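Local structure of uncharacterized protein (Pyrococcus furiosus, 4XM1) at residues Glu93-Leu98 / Ile212-Ser217. The protein is of unknown function but is probably a metal-dependent deacetylase of the GlcNAc-PI de-N-acetylase family, acting on N-acetylated sugars. Sequence-based numbering, arbitrary orientation.
Sequences EESAKL and IRAHRS
An inverse gamma turn centred on His-215, which follows helix 205-213, packs against helix 81-98 through Ser-95 and Ala-214. The CA atoms of Ser-95 and Ala-214 come within 5.9 Å of each other, a close approach that two small side chains allow. Ser-95 meets the histidine ring at its NE2 corner, where CB of Ser-95 lies 3.5 Å from NE2 of His-215. The hydroxyl sits at the ring edge, near the ring plane, and its OG is 3.7 Å from CD2 of His-215. This hydroxyl is hydrogen-bonded to the carbonyl oxygen of Ala-211, while NE2 of His-215 makes a weak hydrogen bond to OE2 of Glu-92. In His-215, CG lies anti to the carbonyl carbon (chi1 -66°), which turns the ring back toward helix 81-98 although CB does not point there. Within the second segment, N of His-215 bonds to O of Ile-212, 2.8 Å away. The extended chain of Glu-94 runs beside the serine, with its OE2 4.0 Å from CB of Ala-214. With an alanine in place of His-215 the ring is gone; Glu-92 would probably lose its weak partner and a gap would open beside Ser-95. The histidine also touches Pro-41 and Asp-42, in the loop between strand 33-38 and helix 43-57, and its side chain lies about 10 Å from a bound cadmium ion. The contact thus joins helix 81-98 to helix 205-213 and the turn that follows it, with Ala-45 of helix 43-57 touching both Ser-95 and Ile-212, and with Ile-212, whose CB points away from helix 81-98, packed on Trp-224 and Leu-231 of helix 221-241.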
loop_
_atom_site.group_PDB
_atom_site.type_symbol
_atom_site.label_atom_id
_atom_site.label_comp_id
_atom_site.label_asym_id
_atom_site.label_seq_id
_atom_site.Cartn_x
_atom_site.Cartn_y
_atom_site.Cartn_z
ATOM N N GLU C 93 30.651 5.632 -11.613
ATOM C CA GLU C 93 31.447 6.870 -11.564
ATOM C C GLU C 93 32.541 6.860 -12.641
ATOM O O GLU C 93 32.840 7.902 -13.247
ATOM C CB GLU C 93 32.014 7.086 -10.175
ATOM C CG GLU C 93 30.977 7.679 -9.273
ATOM C CD GLU C 93 31.341 7.603 -7.824
ATOM O OE1 GLU C 93 32.026 6.623 -7.425
ATOM O OE2 GLU C 93 30.944 8.530 -7.085
ATOM N N GLU C 94 33.017 5.641 -12.921
ATOM C CA GLU C 94 34.028 5.330 -13.929
ATOM C C GLU C 94 33.472 5.128 -15.348
ATOM O O GLU C 94 34.171 5.399 -16.335
ATOM C CB GLU C 94 34.745 4.061 -13.491
ATOM C CG GLU C 94 35.706 3.450 -14.473
ATOM C CD GLU C 94 36.227 2.141 -13.956
ATOM O OE1 GLU C 94 35.995 1.873 -12.742
ATOM O OE2 GLU C 94 36.837 1.369 -14.749
ATOM N N SER C 95 32.256 4.587 -15.464
ATOM C CA SER C 95 31.581 4.523 -16.770
ATOM C C SER C 95 31.318 5.947 -17.224
ATOM O O SER C 95 31.721 6.350 -18.317
ATOM C CB SER C 95 30.243 3.770 -16.705
ATOM O OG SER C 95 30.038 2.983 -17.883
ATOM N N ALA C 96 30.689 6.706 -16.341
ATOM C CA ALA C 96 30.273 8.072 -16.617
ATOM C C ALA C 96 31.439 9.028 -16.927
ATOM O O ALA C 96 31.224 10.112 -17.492
ATOM C CB ALA C 96 29.454 8.603 -15.472
ATOM N N LYS C 97 32.654 8.659 -16.530
ATOM C CA LYS C 97 33.779 9.587 -16.708
ATOM C C LYS C 97 34.248 9.341 -18.131
ATOM O O LYS C 97 34.510 10.283 -18.874
ATOM C CB LYS C 97 34.866 9.413 -15.612
ATOM C CG LYS C 97 35.743 10.694 -15.357
ATOM C CD LYS C 97 36.461 10.742 -13.949
ATOM C CE LYS C 97 37.703 9.808 -13.825
ATOM N NZ LYS C 97 37.386 8.317 -13.622
ATOM N N LEU C 98 34.259 8.077 -18.532
ATOM C CA LEU C 98 34.497 7.674 -19.913
ATOM C C LEU C 98 33.593 8.282 -20.983
ATOM O O LEU C 98 33.994 8.417 -22.144
ATOM C CB LEU C 98 34.380 6.160 -20.030
ATOM C CG LEU C 98 35.590 5.347 -19.622
ATOM C CD1 LEU C 98 35.394 3.870 -19.968
ATOM C CD2 LEU C 98 36.843 5.915 -20.330
ATOM N N ILE C 212 30.548 0.050 -20.896
ATOM C CA ILE C 212 29.806 -1.115 -20.414
ATOM C C ILE C 212 30.698 -2.062 -19.580
ATOM O O ILE C 212 30.355 -2.362 -18.415
ATOM C CB ILE C 212 29.079 -1.904 -21.551
ATOM C CG1 ILE C 212 28.039 -1.011 -22.258
ATOM C CG2 ILE C 212 28.445 -3.232 -20.999
ATOM C CD1 ILE C 212 27.673 -1.485 -23.726
ATOM N N ARG C 213 31.841 -2.504 -20.135
ATOM C CA ARG C 213 32.657 -3.505 -19.420
ATOM C C ARG C 213 33.137 -3.018 -18.094
ATOM O O ARG C 213 33.384 -3.857 -17.195
ATOM C CB ARG C 213 33.804 -4.105 -20.236
ATOM C CG ARG C 213 33.294 -5.387 -20.840
ATOM C CD ARG C 213 34.308 -6.504 -20.882
ATOM N NE ARG C 213 34.259 -7.453 -19.759
ATOM C CZ ARG C 213 34.849 -8.657 -19.797
ATOM N NH1 ARG C 213 35.483 -9.054 -20.903
ATOM N NH2 ARG C 213 34.795 -9.480 -18.754
ATOM N N ALA C 214 33.239 -1.695 -17.975
ATOM C CA ALA C 214 33.572 -1.051 -16.725
ATOM C C ALA C 214 32.664 -1.502 -15.576
ATOM O O ALA C 214 33.060 -1.331 -14.389
ATOM C CB ALA C 214 33.517 0.425 -16.855
ATOM N N HIS C 215 31.476 -2.052 -15.911
ATOM C CA HIS C 215 30.547 -2.700 -14.947
ATOM C C HIS C 215 30.953 -4.098 -14.815
ATOM O O HIS C 215 30.209 -5.038 -15.199
ATOM C CB HIS C 215 29.043 -2.530 -15.366
ATOM C CG HIS C 215 28.608 -1.107 -15.320
ATOM N ND1 HIS C 215 27.990 -0.552 -14.219
ATOM C CD2 HIS C 215 28.785 -0.092 -16.202
ATOM C CE1 HIS C 215 27.803 0.735 -14.420
ATOM N NE2 HIS C 215 28.289 1.047 -15.612
ATOM N N ARG C 216 32.193 -4.245 -14.288
ATOM C CA ARG C 216 32.792 -5.548 -14.059
ATOM C C ARG C 216 31.931 -6.483 -13.231
ATOM O O ARG C 216 31.834 -7.678 -13.542
ATOM C CB ARG C 216 34.159 -5.377 -13.337
ATOM C CG ARG C 216 35.320 -5.059 -14.238
ATOM C CD ARG C 216 35.541 -6.212 -15.213
ATOM N NE ARG C 216 36.238 -5.708 -16.389
ATOM C CZ ARG C 216 36.904 -6.485 -17.243
ATOM N NH1 ARG C 216 37.503 -5.942 -18.295
ATOM N NH2 ARG C 216 36.962 -7.808 -17.044
ATOM N N SER C 217 31.311 -5.962 -12.160
ATOM C CA SER C 217 30.446 -6.839 -11.351
ATOM C C SER C 217 29.357 -7.499 -12.183
ATOM O O SER C 217 28.892 -8.585 -11.849
ATOM C CB SER C 217 29.812 -6.107 -10.173
ATOM O OG SER C 217 28.943 -5.088 -10.659
#